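Local structure of scyllo-inosose 3-dehydrogenase (Thermotoga maritima, 3IP1) at residues H9-R15 with S34-P40; E49-E53 with Y164-D168; W173-L178 with F350-S355; A231-H235 with G360-T364. The protein catalyses the NAD(+)-dependent oxidation of scyllo-inosose to 3-dehydro-scyllo-inosose, probably as a step in myo-inositol degradation. All blocks are in the same frame, centred on the assembly; numbering follows the deposited sequence. Where two conformers were deposited one is given.

Contact 1. Residues H9-R15 with S34-P40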
loop_
_atom_site.group_PDB
_atom_site.type_symbol
_atom_site.label_atom_id
_atom_site.label_comp_id
_atom_site.label_asym_id
_atom_site.label_seq_id
_atom_site.Cartn_x
_atom_site.Cartn_y
_atom_site.Cartn_z
ATOM N N HIS A 9 22.702 12.433 37.333
ATOM C CA HIS A 9 21.969 13.252 38.287
ATOM C C HIS A 9 21.901 14.669 37.750
ATOM O O HIS A 9 22.837 15.135 37.111
ATOM C CB HIS A 9 22.679 13.235 39.654
ATOM C CG HIS A 9 22.647 11.892 40.317
ATOM N ND1 HIS A 9 21.757 11.582 41.327
ATOM C CD2 HIS A 9 23.363 10.765 40.084
ATOM C CE1 HIS A 9 21.929 10.323 41.689
ATOM N NE2 HIS A 9 22.895 9.805 40.948
ATOM N N ALA A 10 20.784 15.345 37.980
ATOM C CA ALA A 10 20.667 16.735 37.584
ATOM C C ALA A 10 19.752 17.451 38.558
ATOM O O ALA A 10 19.036 16.805 39.320
ATOM C CB ALA A 10 20.130 16.853 36.156
ATOM N N LYS A 11 19.781 18.785 38.512
ATOM C CA LYS A 11 18.889 19.639 39.309
ATOM C C LYS A 11 17.567 19.945 38.580
ATOM O O LYS A 11 17.572 20.320 37.405
ATOM C CB LYS A 11 19.632 20.944 39.660
ATOM C CG LYS A 11 18.870 21.907 40.571
ATOM C CD LYS A 11 19.573 23.250 40.656
ATOM C CE LYS A 11 18.832 24.214 41.613
ATOM N NZ LYS A 11 19.568 25.506 41.780
ATOM N N TRP A 12 16.438 19.780 39.275
ATOM C CA TRP A 12 15.161 20.254 38.763
ATOM C C TRP A 12 15.107 21.780 38.929
ATOM O O TRP A 12 14.798 22.277 40.019
ATOM C CB TRP A 12 13.988 19.603 39.505
ATOM C CG TRP A 12 12.642 20.051 38.972
ATOM C CD1 TRP A 12 11.980 21.213 39.273
ATOM C CD2 TRP A 12 11.788 19.330 38.070
ATOM N NE1 TRP A 12 10.779 21.268 38.596
ATOM C CE2 TRP A 12 10.635 20.123 37.856
ATOM C CE3 TRP A 12 11.885 18.087 37.423
ATOM C CZ2 TRP A 12 9.584 19.715 37.013
ATOM C CZ3 TRP A 12 10.853 17.686 36.585
ATOM C CH2 TRP A 12 9.708 18.502 36.394
ATOM N N ASP A 13 15.382 22.524 37.858
ATOM C CA ASP A 13 15.519 23.980 37.972
ATOM C C ASP A 13 15.063 24.669 36.690
ATOM O O ASP A 13 15.891 25.185 35.948
ATOM C CB ASP A 13 16.979 24.340 38.287
ATOM C CG ASP A 13 17.151 25.777 38.773
ATOM O OD1 ASP A 13 16.141 26.452 39.026
ATOM O OD2 ASP A 13 18.309 26.232 38.901
ATOM N N PRO A 14 13.738 24.698 36.444
ATOM C CA PRO A 14 13.215 25.018 35.110
ATOM C C PRO A 14 13.385 26.461 34.663
ATOM O O PRO A 14 13.365 27.371 35.483
ATOM C CB PRO A 14 11.724 24.694 35.223
ATOM C CG PRO A 14 11.601 23.853 36.452
ATOM C CD PRO A 14 12.656 24.340 37.373
ATOM N N ARG A 15 13.580 26.636 33.359
ATOM C CA ARG A 15 13.552 27.929 32.707
ATOM C C ARG A 15 12.235 28.628 33.016
ATOM O O ARG A 15 11.217 27.967 33.268
ATOM C CB ARG A 15 13.760 27.774 31.195
ATOM C CG ARG A 15 15.191 27.330 30.810
ATOM C CD ARG A 15 15.491 27.698 29.375
ATOM N NE ARG A 15 16.889 27.531 28.974
ATOM C CZ ARG A 15 17.843 28.449 29.098
ATOM N NH1 ARG A 15 17.600 29.615 29.662
ATOM N NH2 ARG A 15 19.069 28.181 28.690
ATOM N N SER A 34 15.308 19.856 28.317
ATOM C CA SER A 34 16.188 21.001 28.253
ATOM C C SER A 34 15.572 22.258 28.877
ATOM O O SER A 34 16.265 23.241 29.100
ATOM C CB SER A 34 16.602 21.258 26.811
ATOM O OG SER A 34 15.457 21.519 26.034
ATOM N N LYS A 35 14.278 22.221 29.156
ATOM C CA LYS A 35 13.592 23.328 29.818
ATOM C C LYS A 35 13.607 23.180 31.338
ATOM O O LYS A 35 13.135 24.072 32.041
ATOM C CB LYS A 35 12.127 23.410 29.359
ATOM C CG LYS A 35 11.946 23.612 27.858
ATOM C CD LYS A 35 12.543 24.943 27.412
ATOM C CE LYS A 35 11.929 25.401 26.100
ATOM N NZ LYS A 35 12.594 26.640 25.628
ATOM N N VAL A 36 14.125 22.053 31.835
ATOM C CA VAL A 36 13.948 21.693 33.239
ATOM C C VAL A 36 15.238 21.302 33.965
ATOM O O VAL A 36 15.570 21.865 35.009
ATOM C CB VAL A 36 12.928 20.549 33.359
ATOM C CG1 VAL A 36 12.883 19.994 34.796
ATOM C CG2 VAL A 36 11.547 21.036 32.937
ATOM N N TRP A 37 15.953 20.328 33.411
ATOM C CA TRP A 37 17.118 19.762 34.063
ATOM C C TRP A 37 18.373 20.598 33.852
ATOM O O TRP A 37 18.712 20.990 32.729
ATOM C CB TRP A 37 17.345 18.309 33.616
ATOM C CG TRP A 37 16.187 17.387 33.877
ATOM C CD1 TRP A 37 15.364 16.840 32.937
ATOM C CD2 TRP A 37 15.711 16.906 35.156
ATOM N NE1 TRP A 37 14.422 16.045 33.538
ATOM C CE2 TRP A 37 14.607 16.066 34.895
ATOM C CE3 TRP A 37 16.113 17.102 36.490
ATOM C CZ2 TRP A 37 13.892 15.413 35.920
ATOM C CZ3 TRP A 37 15.412 16.448 37.507
ATOM C CH2 TRP A 37 14.315 15.607 37.212
ATOM N N ARG A 38 19.071 20.845 34.952
ATOM C CA ARG A 38 20.236 21.730 34.964
ATOM C C ARG A 38 21.420 21.074 35.698
ATOM O O ARG A 38 21.214 20.310 36.645
ATOM C CB ARG A 38 19.827 23.011 35.676
ATOM C CG ARG A 38 20.599 24.228 35.283
ATOM C CD ARG A 38 19.924 25.441 35.879
ATOM N NE ARG A 38 20.545 26.666 35.426
ATOM C CZ ARG A 38 20.296 27.858 35.957
ATOM N NH1 ARG A 38 19.450 27.972 36.977
ATOM N NH2 ARG A 38 20.906 28.924 35.471
ATOM N N TYR A 39 22.638 21.394 35.268
ATOM C CA TYR A 39 23.897 20.913 35.879
ATOM C C TYR A 39 23.981 19.388 35.958
ATOM O O TYR A 39 24.189 18.836 37.025
ATOM C CB TYR A 39 24.129 21.532 37.273
ATOM C CG TYR A 39 23.820 23.028 37.338
ATOM C CD1 TYR A 39 24.587 23.955 36.627
ATOM C CD2 TYR A 39 22.753 23.503 38.099
ATOM C CE1 TYR A 39 24.294 25.328 36.675
ATOM C CE2 TYR A 39 22.467 24.866 38.167
ATOM C CZ TYR A 39 23.239 25.764 37.443
ATOM O OH TYR A 39 22.945 27.090 37.510
ATOM N N PRO A 40 23.834 18.698 34.813
ATOM C CA PRO A 40 23.840 17.239 34.880
ATOM C C PRO A 40 25.213 16.717 35.264
ATOM O O PRO A 40 26.227 17.349 34.971
ATOM C CB PRO A 40 23.521 16.831 33.441
ATOM C CG PRO A 40 24.115 17.982 32.611
ATOM C CD PRO A 40 23.796 19.191 33.423
#
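V36 and W37, which have the most surface buried here, meet the indole of W12 from two directions. Methyl CG1 of V36 sits over one face of the W12 six-membered ring, 3.4 Å from its centroid and 13° off the normal, a CH-pi contact. W12 turns the edge of that ring to the face of W37: CE3 of W12 lies 3.5 Å from CH2 of W37, and planes at 89° make the pair T-shaped. With an alanine in place of W12, the V36 methyl and the W37 face would probably both lose their aromatic partner, and a gap would open beside both.

The backbones run antiparallel. K11 and R38 form a hydrogen-bonded pair, with K11 N to R38 O at 2.8 Å and R38 N to K11 O at 2.9 Å. One residue on, W12 and W37 form a non-hydrogen-bonded pair. On the face that bears K11 and R38, atom NH1 of R38 reaches OD2 of D13 at 2.8 Å, in the guanidinium plane but from above the carboxylate. A weak 3.2 Å bond from K11 NZ to the same D13 OD2 completes the salt-bridge network.

Strand 3-12 thus pairs with the short strand 37-38, and beyond the corner at Y39 with strand 40-47, while W37 leans on F91 and bonds the carbonyl of T89, just before strand 93-94.

Contact 2. Residues E49-E53 with Y164-D168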
loop_
_atom_site.group_PDB
_atom_site.type_symbol
_atom_site.label_atom_id
_atom_site.label_comp_id
_atom_site.label_asym_id
_atom_site.label_seq_id
_atom_site.Cartn_x
_atom_site.Cartn_y
_atom_site.Cartn_z
ATOM N N GLU A 49 20.398 -4.538 43.773
ATOM C CA GLU A 49 20.275 -5.686 42.884
ATOM C C GLU A 49 18.938 -5.638 42.162
ATOM O O GLU A 49 17.926 -5.268 42.767
ATOM C CB GLU A 49 20.388 -6.985 43.673
ATOM C CG GLU A 49 21.654 -7.069 44.477
ATOM C CD GLU A 49 22.493 -8.245 44.087
ATOM O OE1 GLU A 49 22.253 -8.805 42.991
ATOM O OE2 GLU A 49 23.393 -8.602 44.876
ATOM N N PRO A 50 18.927 -5.986 40.863
ATOM C CA PRO A 50 17.652 -5.963 40.137
ATOM C C PRO A 50 16.701 -7.037 40.658
ATOM O O PRO A 50 17.148 -8.027 41.243
ATOM C CB PRO A 50 18.060 -6.232 38.681
ATOM C CG PRO A 50 19.515 -5.870 38.616
ATOM C CD PRO A 50 20.069 -6.232 39.964
ATOM N N ARG A 51 15.402 -6.820 40.470
ATOM C CA ARG A 51 14.380 -7.732 40.971
ATOM C C ARG A 51 13.319 -7.983 39.925
ATOM O O ARG A 51 12.866 -7.051 39.252
ATOM C CB ARG A 51 13.679 -7.152 42.199
ATOM C CG ARG A 51 14.557 -6.908 43.391
ATOM C CD ARG A 51 13.857 -5.970 44.371
ATOM N NE ARG A 51 12.627 -6.562 44.886
ATOM C CZ ARG A 51 12.568 -7.395 45.925
ATOM N NH1 ARG A 51 13.671 -7.731 46.591
ATOM N NH2 ARG A 51 11.396 -7.883 46.304
ATOM N N ILE A 52 12.929 -9.249 39.800
ATOM C CA ILE A 52 11.745 -9.633 39.057
ATOM C C ILE A 52 10.545 -9.279 39.931
ATOM O O ILE A 52 10.367 -9.839 41.003
ATOM C CB ILE A 52 11.725 -11.151 38.741
ATOM C CG1 ILE A 52 12.985 -11.591 37.969
ATOM C CG2 ILE A 52 10.417 -11.539 38.029
ATOM C CD1 ILE A 52 13.133 -10.994 36.568
ATOM N N GLU A 53 9.741 -8.335 39.472
ATOM C CA GLU A 53 8.605 -7.861 40.245
ATOM C C GLU A 53 7.286 -8.163 39.564
ATOM O O GLU A 53 6.237 -8.156 40.208
ATOM C CB GLU A 53 8.725 -6.361 40.467
ATOM C CG GLU A 53 9.695 -6.019 41.571
ATOM C CD GLU A 53 10.278 -4.639 41.409
ATOM O OE1 GLU A 53 10.704 -4.075 42.439
ATOM O OE2 GLU A 53 10.312 -4.124 40.259
ATOM N N TYR A 164 23.910 -5.298 35.185
ATOM C CA TYR A 164 22.628 -5.970 34.948
ATOM C C TYR A 164 21.541 -4.935 34.621
ATOM O O TYR A 164 21.598 -3.794 35.091
ATOM C CB TYR A 164 22.206 -6.852 36.155
ATOM C CG TYR A 164 23.200 -7.970 36.474
ATOM C CD1 TYR A 164 24.296 -7.729 37.295
ATOM C CD2 TYR A 164 23.064 -9.251 35.914
ATOM C CE1 TYR A 164 25.214 -8.715 37.573
ATOM C CE2 TYR A 164 23.987 -10.252 36.192
ATOM C CZ TYR A 164 25.062 -9.972 37.029
ATOM O OH TYR A 164 26.003 -10.938 37.331
ATOM N N VAL A 165 20.568 -5.336 33.807
ATOM C CA VAL A 165 19.397 -4.507 33.517
ATOM C C VAL A 165 18.133 -5.352 33.545
ATOM O O VAL A 165 18.110 -6.493 33.093
ATOM C CB VAL A 165 19.526 -3.746 32.152
ATOM C CG1 VAL A 165 19.415 -4.699 30.963
ATOM C CG2 VAL A 165 18.480 -2.639 32.049
ATOM N N LYS A 166 17.071 -4.793 34.097
ATOM C CA LYS A 166 15.819 -5.493 34.120
ATOM C C LYS A 166 14.897 -4.884 33.050
ATOM O O LYS A 166 14.770 -3.674 32.966
ATOM C CB LYS A 166 15.238 -5.417 35.532
ATOM C CG LYS A 166 13.971 -6.173 35.783
ATOM C CD LYS A 166 12.764 -5.283 35.510
ATOM C CE LYS A 166 12.522 -4.271 36.622
ATOM N NZ LYS A 166 11.763 -4.907 37.730
ATOM N N VAL A 167 14.282 -5.730 32.220
ATOM C CA VAL A 167 13.271 -5.287 31.254
ATOM C C VAL A 167 12.147 -6.316 31.160
ATOM O O VAL A 167 12.352 -7.501 31.447
ATOM C CB VAL A 167 13.851 -5.078 29.810
ATOM C CG1 VAL A 167 14.934 -4.047 29.792
ATOM C CG2 VAL A 167 14.383 -6.387 29.239
ATOM N N ASP A 168 10.975 -5.878 30.706
ATOM C CA ASP A 168 9.926 -6.823 30.338
ATOM C C ASP A 168 10.322 -7.681 29.139
ATOM O O ASP A 168 10.932 -7.192 28.193
ATOM C CB ASP A 168 8.618 -6.117 30.027
ATOM C CG ASP A 168 7.445 -7.072 30.032
ATOM O OD1 ASP A 168 7.316 -7.904 29.104
ATOM O OD2 ASP A 168 6.654 -6.998 30.989
#
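The polar part of this contact centres on the ammonium group of K166, which bridges two acceptors in 49-53. NZ of K166 donates to the carbonyl O of R51 at 2.9 Å, and the C=O...N angle of 179° places the nitrogen almost in line with the carbonyl bond. The same NZ makes a salt bridge to OE2 of E53 at 3.0 Å, approaching from above the carboxylate plane, 42° out of it. Outside the two segments, E57 supplies a further carboxylate to this NZ, and its OE1 also accepts from the backbone N of E53. The network extends weakly to R51, whose NE is a long 4.0 Å from OE1 of E53. The K166 chain leaves CB with CG anti to the backbone N (chi1 -176°) and then bends at each later torsion, which brings NZ to the end of the R51 carbonyl, within reach of E53 as well.

The apolar part rests on P50. Its CG lies 3.8 Å from CB of Y164, the two side chains crossing at about a right angle, and its CB faces CB of K166 at 4.3 Å. L3 touches both P50 and Y164.

No backbone bond joins the segments: the nearest CA atoms, those of P50 and K166, are 6.3 Å apart. Strand 164-168 pairs instead with strand 57-66, through V165 with I60 and V167 with I58. The arrangement is that of a surface loop laid over an antiparallel strand of the GroES-like domain, held to it by the ammonium group of K166 and by the packing of P50 on Y164 and K166, away from the metal sites.

Contact 3. Residues W173-L178 with F350-S355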
loop_
_atom_site.group_PDB
_atom_site.type_symbol
_atom_site.label_atom_id
_atom_site.label_comp_id
_atom_site.label_asym_id
_atom_site.label_seq_id
_atom_site.Cartn_x
_atom_site.Cartn_y
_atom_site.Cartn_z
ATOM N N TRP A 173 14.597 -9.374 22.233
ATOM C CA TRP A 173 14.653 -10.135 20.985
ATOM C C TRP A 173 15.897 -11.019 20.970
ATOM O O TRP A 173 16.993 -10.584 21.324
ATOM C CB TRP A 173 14.698 -9.184 19.778
ATOM C CG TRP A 173 13.419 -8.428 19.574
ATOM C CD1 TRP A 173 13.125 -7.169 20.015
ATOM C CD2 TRP A 173 12.250 -8.898 18.887
ATOM N NE1 TRP A 173 11.845 -6.823 19.639
ATOM C CE2 TRP A 173 11.289 -7.864 18.942
ATOM C CE3 TRP A 173 11.925 -10.095 18.227
ATOM C CZ2 TRP A 173 10.024 -7.982 18.355
ATOM C CZ3 TRP A 173 10.658 -10.217 17.651
ATOM C CH2 TRP A 173 9.731 -9.158 17.713
ATOM N N SER A 174 15.736 -12.257 20.537
ATOM C CA SER A 174 16.843 -13.208 20.583
ATOM C C SER A 174 17.945 -12.861 19.594
ATOM O O SER A 174 17.656 -12.490 18.463
ATOM C CB SER A 174 16.345 -14.611 20.279
ATOM O OG SER A 174 17.446 -15.497 20.274
ATOM N N LEU A 175 19.203 -13.016 20.007
ATOM C CA LEU A 175 20.321 -12.930 19.072
ATOM C C LEU A 175 20.895 -14.298 18.645
ATOM O O LEU A 175 22.039 -14.359 18.166
ATOM C CB LEU A 175 21.445 -12.062 19.652
ATOM C CG LEU A 175 21.147 -10.595 20.010
ATOM C CD1 LEU A 175 22.364 -10.007 20.721
ATOM C CD2 LEU A 175 20.725 -9.730 18.787
ATOM N N ARG A 176 20.137 -15.386 18.815
ATOM C CA ARG A 176 20.587 -16.759 18.456
ATOM C C ARG A 176 21.126 -16.861 17.030
ATOM O O ARG A 176 22.138 -17.511 16.759
ATOM C CB ARG A 176 19.431 -17.758 18.594
ATOM C CG ARG A 176 19.184 -18.263 19.990
ATOM C CD ARG A 176 19.852 -19.617 20.218
ATOM N NE ARG A 176 19.491 -20.593 19.194
ATOM C CZ ARG A 176 19.786 -21.882 19.275
ATOM N NH1 ARG A 176 19.437 -22.714 18.304
ATOM N NH2 ARG A 176 20.433 -22.336 20.335
ATOM N N GLU A 177 20.409 -16.232 16.104
ATOM C CA GLU A 177 20.813 -16.249 14.689
ATOM C C GLU A 177 22.246 -15.747 14.429
ATOM O O GLU A 177 22.818 -16.024 13.376
ATOM C CB GLU A 177 19.862 -15.395 13.846
ATOM C CG GLU A 177 18.456 -15.963 13.611
ATOM C CD GLU A 177 17.526 -14.870 13.079
ATOM O OE1 GLU A 177 17.144 -14.927 11.885
ATOM O OE2 GLU A 177 17.221 -13.927 13.848
ATOM N N LEU A 178 22.806 -14.974 15.353
ATOM C CA LEU A 178 24.162 -14.444 15.153
ATOM C C LEU A 178 25.242 -15.439 15.587
ATOM O O LEU A 178 26.421 -15.235 15.317
ATOM C CB LEU A 178 24.357 -13.099 15.875
ATOM C CG LEU A 178 23.380 -11.941 15.599
ATOM C CD1 LEU A 178 23.850 -10.680 16.318
ATOM C CD2 LEU A 178 23.202 -11.655 14.110
ATOM N N PHE A 350 12.934 -4.996 14.574
ATOM C CA PHE A 350 14.033 -5.621 15.330
ATOM C C PHE A 350 14.418 -6.987 14.780
ATOM O O PHE A 350 15.578 -7.189 14.483
ATOM C CB PHE A 350 13.739 -5.718 16.848
ATOM C CG PHE A 350 14.468 -4.693 17.693
ATOM C CD1 PHE A 350 14.346 -3.320 17.428
ATOM C CD2 PHE A 350 15.255 -5.094 18.770
ATOM C CE1 PHE A 350 14.993 -2.366 18.215
ATOM C CE2 PHE A 350 15.924 -4.144 19.573
ATOM C CZ PHE A 350 15.796 -2.782 19.293
ATOM N N PRO A 351 13.457 -7.928 14.633
ATOM C CA PRO A 351 13.938 -9.253 14.235
ATOM C C PRO A 351 14.425 -9.306 12.801
ATOM O O PRO A 351 15.315 -10.088 12.488
ATOM C CB PRO A 351 12.722 -10.166 14.458
ATOM C CG PRO A 351 11.532 -9.258 14.498
ATOM C CD PRO A 351 12.039 -7.957 15.054
ATOM N N ARG A 352 13.881 -8.462 11.933
ATOM C CA ARG A 352 14.399 -8.432 10.577
ATOM C C ARG A 352 15.791 -7.807 10.540
ATOM O O ARG A 352 16.630 -8.234 9.752
ATOM C CB ARG A 352 13.464 -7.673 9.619
ATOM C CG ARG A 352 12.232 -8.450 9.152
ATOM C CD ARG A 352 11.394 -7.549 8.238
ATOM N NE ARG A 352 10.127 -8.137 7.805
ATOM C CZ ARG A 352 8.946 -7.886 8.365
ATOM N NH1 ARG A 352 8.842 -7.071 9.418
ATOM N NH2 ARG A 352 7.861 -8.460 7.879
ATOM N N VAL A 353 16.030 -6.784 11.359
ATOM C CA VAL A 353 17.382 -6.208 11.455
ATOM C C VAL A 353 18.374 -7.281 11.934
ATOM O O VAL A 353 19.485 -7.374 11.433
ATOM C CB VAL A 353 17.449 -4.965 12.365
ATOM C CG1 VAL A 353 18.936 -4.628 12.714
ATOM C CG2 VAL A 353 16.745 -3.785 11.686
ATOM N N ILE A 354 17.939 -8.103 12.888
ATOM C CA ILE A 354 18.758 -9.214 13.389
ATOM C C ILE A 354 19.066 -10.248 12.281
ATOM O O ILE A 354 20.228 -10.647 12.107
ATOM C CB ILE A 354 18.126 -9.856 14.672
ATOM C CG1 ILE A 354 18.183 -8.844 15.827
ATOM C CG2 ILE A 354 18.831 -11.171 15.035
ATOM C CD1 ILE A 354 17.116 -9.051 16.952
ATOM N N SER A 355 18.035 -10.647 11.524
ATOM C CA SER A 355 18.214 -11.603 10.410
ATOM C C SER A 355 19.134 -11.044 9.354
ATOM O O SER A 355 19.950 -11.767 8.801
ATOM C CB SER A 355 16.881 -11.970 9.761
ATOM O OG SER A 355 16.084 -12.650 10.707
#
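OG of S355 donates to OE1 of E177 at 2.8 Å, using the syn lone pair of that carboxylate oxygen. The E177 chain is extended beyond CG, which carries the carboxylate across to the helix; its other oxygen, OE2, comes 3.4 Å from CG2 of I354.

I354 has the most surface buried in the contact. CD1 of I354 lies 3.7 Å from CB of W173, and its CG1 lies 4.0 Å from CD2 of L175, the two side chains crossing at about a right angle. L178 approaches the same turn of helix, its CD2 being 3.7 Å from the carbonyl O of I354.

The W173 indole rests one face on the helix. CB of F350 stands over its five-membered ring, 3.6 Å from the centroid and 15° off the normal; CD of P351 stands over its six-membered ring at 3.6 Å and 6°. Both are CH-pi contacts, whereas the F350 ring itself is oblique to the indole, with planes at 39°. NE1 of W173 is engaged by E128, and R137 of another subunit packs on W173 and P351.

F350 also touches helix 194-207, which carries the metal ligand E195. The contact therefore lies at the junction, in this zinc-dependent alcohol dehydrogenase fold, between a strand of the GroES-like domain and the helix that follows the last strand of the Rossmann sheet.

Contact 4. Residues A231-H235 with G360-T364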
loop_
_atom_site.group_PDB
_atom_site.type_symbol
_atom_site.label_atom_id
_atom_site.label_comp_id
_atom_site.label_asym_id
_atom_site.label_seq_id
_atom_site.Cartn_x
_atom_site.Cartn_y
_atom_site.Cartn_z
ATOM N N ALA A 231 23.775 0.884 4.636
ATOM C CA ALA A 231 23.810 -0.572 4.680
ATOM C C ALA A 231 22.455 -1.176 4.318
ATOM O O ALA A 231 22.379 -2.075 3.474
ATOM C CB ALA A 231 24.260 -1.044 6.074
ATOM N N ILE A 232 21.391 -0.687 4.958
ATOM C CA ILE A 232 20.062 -1.268 4.759
ATOM C C ILE A 232 19.608 -1.133 3.307
ATOM O O ILE A 232 19.101 -2.091 2.707
ATOM C CB ILE A 232 19.003 -0.626 5.683
ATOM C CG1 ILE A 232 19.223 -1.068 7.149
ATOM C CG2 ILE A 232 17.608 -1.016 5.220
ATOM C CD1 ILE A 232 18.653 -0.031 8.193
ATOM N N LEU A 233 19.794 0.064 2.761
ATOM C CA LEU A 233 19.305 0.393 1.436
ATOM C C LEU A 233 20.137 -0.241 0.326
ATOM O O LEU A 233 19.594 -0.570 -0.722
ATOM C CB LEU A 233 19.191 1.907 1.281
ATOM C CG LEU A 233 18.017 2.456 2.110
ATOM C CD1 LEU A 233 18.035 4.009 2.208
ATOM C CD2 LEU A 233 16.672 1.931 1.546
ATOM N N LYS A 234 21.442 -0.441 0.560
ATOM C CA LYS A 234 22.223 -1.269 -0.352
ATOM C C LYS A 234 21.726 -2.718 -0.325
ATOM O O LYS A 234 21.438 -3.276 -1.373
ATOM C CB LYS A 234 23.731 -1.198 -0.087
ATOM C CG LYS A 234 24.587 -1.603 -1.283
ATOM C CD LYS A 234 24.262 -0.776 -2.534
ATOM C CE LYS A 234 25.017 -1.280 -3.779
ATOM N NZ LYS A 234 24.751 -0.418 -4.978
ATOM N N HIS A 235 21.587 -3.302 0.865
ATOM C CA HIS A 235 21.010 -4.641 0.998
ATOM C C HIS A 235 19.605 -4.740 0.396
ATOM O O HIS A 235 19.211 -5.822 -0.054
ATOM C CB HIS A 235 21.051 -5.151 2.454
ATOM C CG HIS A 235 22.366 -5.779 2.819
ATOM N ND1 HIS A 235 23.482 -5.033 3.151
ATOM C CD2 HIS A 235 22.761 -7.076 2.851
ATOM C CE1 HIS A 235 24.500 -5.842 3.395
ATOM N NE2 HIS A 235 24.091 -7.086 3.209
ATOM N N GLY A 360 24.857 -11.373 6.861
ATOM C CA GLY A 360 26.024 -10.675 6.293
ATOM C C GLY A 360 26.163 -9.161 6.489
ATOM O O GLY A 360 27.255 -8.620 6.311
HETATM N N MSE A 361 25.078 -8.464 6.845
HETATM C CA MSE A 361 25.151 -7.025 7.067
HETATM C C MSE A 361 25.771 -6.721 8.431
HETATM O O MSE A 361 25.097 -6.764 9.473
HETATM C CB MSE A 361 23.773 -6.367 6.940
HETATM C CG MSE A 361 23.804 -4.835 6.915
HETATM SE SE MSE A 361 21.986 -4.080 7.000
HETATM C CE MSE A 361 21.653 -4.349 8.908
ATOM N N ASP A 362 27.055 -6.391 8.404
ATOM C CA ASP A 362 27.860 -6.194 9.604
ATOM C C ASP A 362 28.006 -4.708 9.991
ATOM O O ASP A 362 28.844 -3.979 9.437
ATOM C CB ASP A 362 29.250 -6.824 9.407
ATOM C CG ASP A 362 30.142 -6.672 10.630
ATOM O OD1 ASP A 362 29.643 -6.285 11.707
ATOM O OD2 ASP A 362 31.354 -6.949 10.512
HETATM N N MSE A 363 27.230 -4.279 10.975
HETATM C CA MSE A 363 27.283 -2.892 11.417
HETATM C C MSE A 363 28.449 -2.606 12.379
HETATM O O MSE A 363 28.707 -1.447 12.696
HETATM C CB MSE A 363 25.953 -2.478 12.062
HETATM C CG MSE A 363 24.776 -2.465 11.122
HETATM SE SE MSE A 363 25.007 -1.159 9.707
HETATM C CE MSE A 363 25.365 0.416 10.777
ATOM N N THR A 364 29.135 -3.647 12.848
ATOM C CA THR A 364 30.216 -3.475 13.839
ATOM C C THR A 364 31.376 -2.654 13.278
ATOM O O THR A 364 32.172 -2.106 14.043
ATOM C CB THR A 364 30.755 -4.821 14.431
ATOM O OG1 THR A 364 31.440 -5.577 13.418
ATOM C CG2 THR A 364 29.620 -5.648 15.023
#
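A231 CB touches two selenium atoms, 3.9 Å from SE of M361 and 3.7 Å from SE of M363, both residues being deposited as selenomethionine. SE of M361 also lies 4.1 Å from CG1 of I232. The M361 chain runs straight to SE, with CG anti to the backbone N (chi1 -170°), and bends only at its last torsion. This is the tight, buried part: T197 of helix 194-207 touches both M361 and M363, and helix 349-358 adds L356 and M357.

Helix 224-235 is the first helix of the Rossmann fold, following strand 216-220; the side chain of I225, an NAD(+)-binding residue by similarity, is about 8 Å from that of I232.

The other end, at H235 and G360, is nearer solvent. CB of M361 still stands over one face of the H235 imidazole, 3.9 Å from the centroid and 20° off the normal. ND1 of H235 donates to the carbonyl O of A231 at 3.2 Å, in the ring plane, and H235 N reaches that oxygen from the opposite face of the carbonyl. Replacing H235 by alanine is likely to cost the A231 carbonyl one of its donors and M361 CB the ring it rests on. Only exposed G360 is loosely held, coming no closer to H235 than 4.4 Å, from its C to NE2.

Overall arrangement
From the N terminus, contact 1 comes first: 9-15 and 34-40 close a local loop of 18 residues with no regular helix or strand. Contact 2 spans 110 residues, tying the loop after strand 40-47 to strand 164-168. Strand 172-174 follows at once and leads into contact 3; both contacts reach the same mixed sheet. Contacts 1, 2 and 3 are in series, but contacts 3 and 4 cross, since 173-178, 231-235, 350-355 and 360-364 alternate between them. Their nearest atoms are about 4 Å apart without touching. Contact 3 joins the GroES-like part to helix 349-358, and contact 4 joins the loop after that helix to the first Rossmann helix.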